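Local coordinates for ABC-type transport system, sugar-family extracellular solute-binding protein (Peptoclostridium difficile 630, PDB 6HNI), which binds tyrosine as the extracellular solute-binding lipoprotein of an ABC-type transport system, probably delivering it for import, and has adhesive properties, at residues I158-N163 with V187-I192; S223-S228 with V246-L251. The protein carries 1 engineered substitution. One frame throughout, in Å; residues are numbered along the deposited sequence.

Contact 1: I158-N163 with V187-I192; sequences IGVMYN and VVEKGI
Tyr162 reaches obliquely across to Glu189, its hydroxyl meeting the carboxylate, on neighbouring strands of a beta-alpha-beta crossover, in which strands 158-163 and 187-192 run parallel and helix 167-183 connects them. The ring of Tyr162 is the side chain to follow. From CB, chi1 of 67° sets CG between the backbone N and the carbonyl carbon, and the ring leans across the second strand. CD1 passes Lys190 O at 4.0 Å, obliquely to the ring. CE1 has CA of Gly191 over the ring face, a place where the neighbour brings no side chain. At the tip, OH donates to Glu189 OE1 over 2.9 Å, meeting it almost head-on to the C-O bond, with ring and carboxylate planes 32° apart. The other carboxylate oxygen, OE2, forms a salt bridge with Lys177 of the crossover helix, so the group is gripped from two partners and its rotation is probably fixed. Five backbone hydrogen bonds alternate between the strands, the longest from Tyr162 N to Lys190 O at 3.2 Å. Farther down the face that carries the ring, Val160 CG1 rests on Val187 CG1, and both valines also touch helix 167-183. On the reverse face, which packs toward helix 198-205, chi1 of -177° sends Met161 CG across the outer end of Ile192, 4.1 Å from its CD1.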
loop_
_atom_site.group_PDB
_atom_site.type_symbol
_atom_site.label_atom_id
_atom_site.label_comp_id
_atom_site.label_asym_id
_atom_site.label_seq_id
_atom_site.Cartn_x
_atom_site.Cartn_y
_atom_site.Cartn_z
ATOM N N ILE A 158 14.609 14.458 6.894
ATOM C CA ILE A 158 13.473 13.523 6.774
ATOM C C ILE A 158 13.994 12.124 7.142
ATOM O O ILE A 158 14.930 11.642 6.516
ATOM C CB ILE A 158 12.923 13.484 5.324
ATOM C CG1 ILE A 158 12.491 14.893 4.895
ATOM C CG2 ILE A 158 11.767 12.494 5.217
ATOM C CD1 ILE A 158 12.255 15.027 3.416
ATOM N N GLY A 159 13.355 11.471 8.108
ATOM C CA GLY A 159 13.631 10.076 8.373
ATOM C C GLY A 159 12.718 9.146 7.561
ATOM O O GLY A 159 11.571 9.515 7.266
ATOM N N VAL A 160 13.228 7.971 7.308
ATOM C CA VAL A 160 12.396 6.902 6.678
ATOM C C VAL A 160 12.829 5.560 7.253
ATOM O O VAL A 160 13.997 5.159 7.142
ATOM C CB VAL A 160 12.501 6.962 5.149
ATOM C CG1 VAL A 160 13.867 6.714 4.587
ATOM C CG2 VAL A 160 11.532 5.948 4.563
ATOM N N MET A 161 11.883 4.859 7.868
ATOM C CA MET A 161 12.049 3.470 8.279
ATOM C C MET A 161 11.270 2.587 7.305
ATOM O O MET A 161 10.118 2.907 6.958
ATOM C CB MET A 161 11.594 3.274 9.743
ATOM C CG MET A 161 11.803 1.884 10.257
ATOM S SD MET A 161 11.680 1.739 12.052
ATOM C CE MET A 161 9.956 2.107 12.260
ATOM N N TYR A 162 11.892 1.493 6.895
ATOM C CA TYR A 162 11.252 0.620 5.877
ATOM C C TYR A 162 11.854 -0.764 5.960
ATOM O O TYR A 162 12.954 -0.974 6.525
ATOM C CB TYR A 162 11.480 1.217 4.529
ATOM C CG TYR A 162 12.885 1.233 4.042
ATOM C CD1 TYR A 162 13.814 2.161 4.552
ATOM C CD2 TYR A 162 13.336 0.295 3.138
ATOM C CE1 TYR A 162 15.116 2.165 4.108
ATOM C CE2 TYR A 162 14.644 0.299 2.691
ATOM C CZ TYR A 162 15.535 1.250 3.175
ATOM O OH TYR A 162 16.816 1.241 2.700
ATOM N N ASN A 163 11.189 -1.724 5.358
ATOM C CA ASN A 163 11.598 -3.124 5.239
ATOM C C ASN A 163 12.533 -3.276 4.056
ATOM O O ASN A 163 12.102 -3.141 2.912
ATOM C CB ASN A 163 10.332 -3.993 5.042
ATOM C CG ASN A 163 10.603 -5.484 5.091
ATOM O OD1 ASN A 163 11.765 -5.922 5.124
ATOM N ND2 ASN A 163 9.523 -6.275 5.038
ATOM N N VAL A 187 18.193 12.961 4.139
ATOM C CA VAL A 187 17.379 11.792 4.465
ATOM C C VAL A 187 18.191 10.904 5.402
ATOM O O VAL A 187 19.366 10.638 5.138
ATOM C CB VAL A 187 17.028 10.973 3.209
ATOM C CG1 VAL A 187 16.273 9.678 3.539
ATOM C CG2 VAL A 187 16.241 11.847 2.275
ATOM N N VAL A 188 17.575 10.464 6.479
ATOM C CA VAL A 188 18.155 9.462 7.379
ATOM C C VAL A 188 17.323 8.178 7.269
ATOM O O VAL A 188 16.117 8.192 7.564
ATOM C CB VAL A 188 18.142 9.966 8.829
ATOM C CG1 VAL A 188 18.753 8.925 9.737
ATOM C CG2 VAL A 188 18.894 11.278 8.947
ATOM N N GLU A 189 17.959 7.110 6.804
ATOM C CA GLU A 189 17.316 5.820 6.596
ATOM C C GLU A 189 17.480 4.881 7.756
ATOM O O GLU A 189 18.595 4.840 8.364
ATOM C CB GLU A 189 17.907 5.085 5.401
ATOM C CG GLU A 189 17.751 5.755 4.091
ATOM C CD GLU A 189 18.493 4.984 3.014
ATOM O OE1 GLU A 189 18.218 3.779 2.797
ATOM O OE2 GLU A 189 19.373 5.580 2.392
ATOM N N LYS A 190 16.427 4.135 8.059
ATOM C CA LYS A 190 16.525 3.037 9.004
ATOM C C LYS A 190 15.882 1.802 8.377
ATOM O O LYS A 190 14.662 1.605 8.410
ATOM C CB LYS A 190 15.899 3.407 10.343
ATOM C CG LYS A 190 16.021 2.363 11.434
ATOM C CD LYS A 190 17.480 2.116 11.791
ATOM C CE LYS A 190 17.643 1.192 13.007
ATOM N NZ LYS A 190 19.015 0.630 13.150
ATOM N N GLY A 191 16.715 0.991 7.749
ATOM C CA GLY A 191 16.299 -0.262 7.189
ATOM C C GLY A 191 16.162 -1.333 8.241
ATOM O O GLY A 191 17.116 -1.568 9.011
ATOM N N ILE A 192 14.994 -1.982 8.272
ATOM C CA ILE A 192 14.729 -3.123 9.155
ATOM C C ILE A 192 14.180 -4.311 8.354
ATOM O O ILE A 192 13.894 -4.176 7.153
ATOM C CB ILE A 192 13.749 -2.716 10.273
ATOM C CG1 ILE A 192 12.364 -2.350 9.676
ATOM C CG2 ILE A 192 14.349 -1.593 11.145
ATOM C CD1 ILE A 192 11.293 -2.195 10.712
#

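Contact 2: S223-S228 with V246-L251; sequences SMPIVS and VEKGAL. With EDO (1,2-ethanediol), chain F.
A chi1 of 170° in Ser228, with OG opposite the backbone N, and a chain folded at chi2 and chi3 in Met224 bring these two helix residues against the turn at 248-250. Ser228 OG donates to Gly249 O at 2.7 Å. The hydroxyl comes in steeply from the side of the carbonyl: the C=O...OG angle is 107°, and OG sits above the carbonyl plane, off the lone-pair directions. CB of the same serine follows the carbonyl closely, 3.2 Å from Gly249 O. One turn earlier, Met224 CB abuts Lys248 CB at 3.7 Å, while its thioether doubles back, bringing Met224 CE to 4.0 Å from Ala250 CB; this is one of two modelled conformers. Beyond CB, the lysine chain leads away from the helix. Pro225 flanks the turn, its CA 3.6 Å from Lys248 O. On another side of the first turn, an ethanediol, probably from the crystallisation liquor, accepts a hydrogen bond at O1 from Ile226 N at 3.2 Å. Gly249 has positive phi. Its N bonds to Val246 O, and Ala250 N to Pro245 O, the pairing of a Schellman motif that ends helix 243-247, with Gly249 at the C-prime position.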
loop_
_atom_site.group_PDB
_atom_site.type_symbol
_atom_site.label_atom_id
_atom_site.label_comp_id
_atom_site.label_asym_id
_atom_site.label_seq_id
_atom_site.Cartn_x
_atom_site.Cartn_y
_atom_site.Cartn_z
ATOM N N SER A 223 2.735 -1.817 11.868
ATOM C CA SER A 223 3.214 -1.397 13.189
ATOM C C SER A 223 3.021 0.062 13.448
ATOM O O SER A 223 3.673 0.640 14.376
ATOM C CB SER A 223 4.679 -1.776 13.318
ATOM O OG SER A 223 4.787 -3.146 13.621
ATOM N N MET A 224 2.105 0.700 12.760
ATOM C CA MET A 224 1.922 2.152 12.874
ATOM C C MET A 224 1.562 2.650 14.266
ATOM O O MET A 224 2.054 3.676 14.690
ATOM C CB MET A 224 0.912 2.691 11.844
ATOM C CG MET A 224 1.601 3.158 10.581
ATOM S SD MET A 224 2.895 4.441 10.774
ATOM C CE MET A 224 2.175 5.523 12.017
ATOM N N PRO A 225 0.701 1.915 14.995
ATOM C CA PRO A 225 0.391 2.426 16.344
ATOM C C PRO A 225 1.629 2.586 17.250
ATOM O O PRO A 225 1.655 3.533 18.050
ATOM C CB PRO A 225 -0.602 1.405 16.875
ATOM C CG PRO A 225 -1.281 0.895 15.605
ATOM C CD PRO A 225 -0.168 0.790 14.611
ATOM N N ILE A 226 2.598 1.690 17.131
ATOM C CA ILE A 226 3.879 1.812 17.842
ATOM C C ILE A 226 4.679 3.015 17.348
ATOM O O ILE A 226 5.189 3.826 18.157
ATOM C CB ILE A 226 4.724 0.521 17.709
ATOM C CG1 ILE A 226 4.010 -0.643 18.418
ATOM C CG2 ILE A 226 6.125 0.705 18.346
ATOM C CD1 ILE A 226 4.605 -2.010 18.185
ATOM N N VAL A 227 4.823 3.145 16.034
ATOM C CA VAL A 227 5.546 4.254 15.447
ATOM C C VAL A 227 4.946 5.576 15.875
ATOM O O VAL A 227 5.678 6.481 16.339
ATOM C CB VAL A 227 5.622 4.141 13.918
ATOM C CG1 VAL A 227 6.197 5.403 13.291
ATOM C CG2 VAL A 227 6.405 2.930 13.508
ATOM N N SER A 228 3.633 5.674 15.802
ATOM C CA SER A 228 2.892 6.865 16.189
ATOM C C SER A 228 3.133 7.258 17.661
ATOM O O SER A 228 3.392 8.423 17.974
ATOM C CB SER A 228 1.376 6.666 15.956
ATOM O OG SER A 228 0.625 7.726 16.543
ATOM N N VAL A 246 -2.499 7.080 8.791
ATOM C CA VAL A 246 -3.090 8.238 9.451
ATOM C C VAL A 246 -4.185 7.808 10.415
ATOM O O VAL A 246 -4.215 8.257 11.570
ATOM C CB VAL A 246 -3.541 9.312 8.441
ATOM C CG1 VAL A 246 -4.226 10.499 9.101
ATOM C CG2 VAL A 246 -2.385 9.742 7.560
ATOM N N GLU A 247 -5.057 6.894 9.964
ATOM C CA GLU A 247 -6.071 6.324 10.846
ATOM C C GLU A 247 -5.441 5.627 12.055
ATOM O O GLU A 247 -6.024 5.634 13.150
ATOM C CB GLU A 247 -6.984 5.313 10.117
ATOM C CG GLU A 247 -7.783 5.883 8.951
ATOM C CD GLU A 247 -8.585 4.824 8.198
ATOM O OE1 GLU A 247 -8.342 3.592 8.348
ATOM O OE2 GLU A 247 -9.477 5.238 7.436
ATOM N N LYS A 248 -4.220 5.083 11.865
ATOM C CA LYS A 248 -3.488 4.365 12.914
ATOM C C LYS A 248 -2.491 5.259 13.684
ATOM O O LYS A 248 -1.713 4.734 14.492
ATOM C CB LYS A 248 -2.741 3.142 12.332
ATOM C CG LYS A 248 -3.621 2.062 11.664
ATOM C CD LYS A 248 -4.508 1.322 12.679
ATOM C CE LYS A 248 -5.446 0.290 12.069
ATOM N NZ LYS A 248 -6.386 -0.096 13.155
ATOM N N GLY A 249 -2.528 6.583 13.490
ATOM C CA GLY A 249 -1.786 7.514 14.277
ATOM C C GLY A 249 -0.668 8.308 13.622
ATOM O O GLY A 249 -0.001 9.051 14.309
ATOM N N ALA A 250 -0.446 8.202 12.326
ATOM C CA ALA A 250 0.353 9.202 11.616
ATOM C C ALA A 250 -0.403 10.548 11.613
ATOM O O ALA A 250 -1.617 10.601 11.772
ATOM C CB ALA A 250 0.657 8.754 10.181
ATOM N N LEU A 251 0.307 11.638 11.323
ATOM C CA LEU A 251 -0.330 12.936 11.304
ATOM C C LEU A 251 -1.169 13.198 10.056
ATOM O O LEU A 251 -2.308 13.667 10.170
ATOM C CB LEU A 251 0.686 14.070 11.434
ATOM C CG LEU A 251 0.189 15.494 11.319
ATOM C CD1 LEU A 251 -0.818 15.783 12.406
ATOM C CD2 LEU A 251 1.352 16.487 11.366
HETATM C C1 EDO F . 1.006 -2.422 16.576
HETATM O O1 EDO F . 1.654 -1.248 16.229
HETATM C C2 EDO F . 0.005 -2.267 17.700
HETATM O O2 EDO F . 0.656 -2.405 18.963
#

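Contact 1 lies at the edge of a parallel four-stranded sheet, whereas contact 2 joins a helix start to a helix end later in the same chain; their centres are about 16 Å apart. They nevertheless touch: Met161 CE, on the sheet face that carries Ile192, packs on Val227 CG2 at 3.9 Å. Helix 198-205 lies between parts of both, Val198 meeting Ile192 of the strand as well as Ser223, Ile226 and Val227. Both contacts approach the bound tyrosine, the side chain of Met224 to about 7 Å and that of Asn163 to about 9 Å, consistent with places near, but not in direct contact with, the ligand.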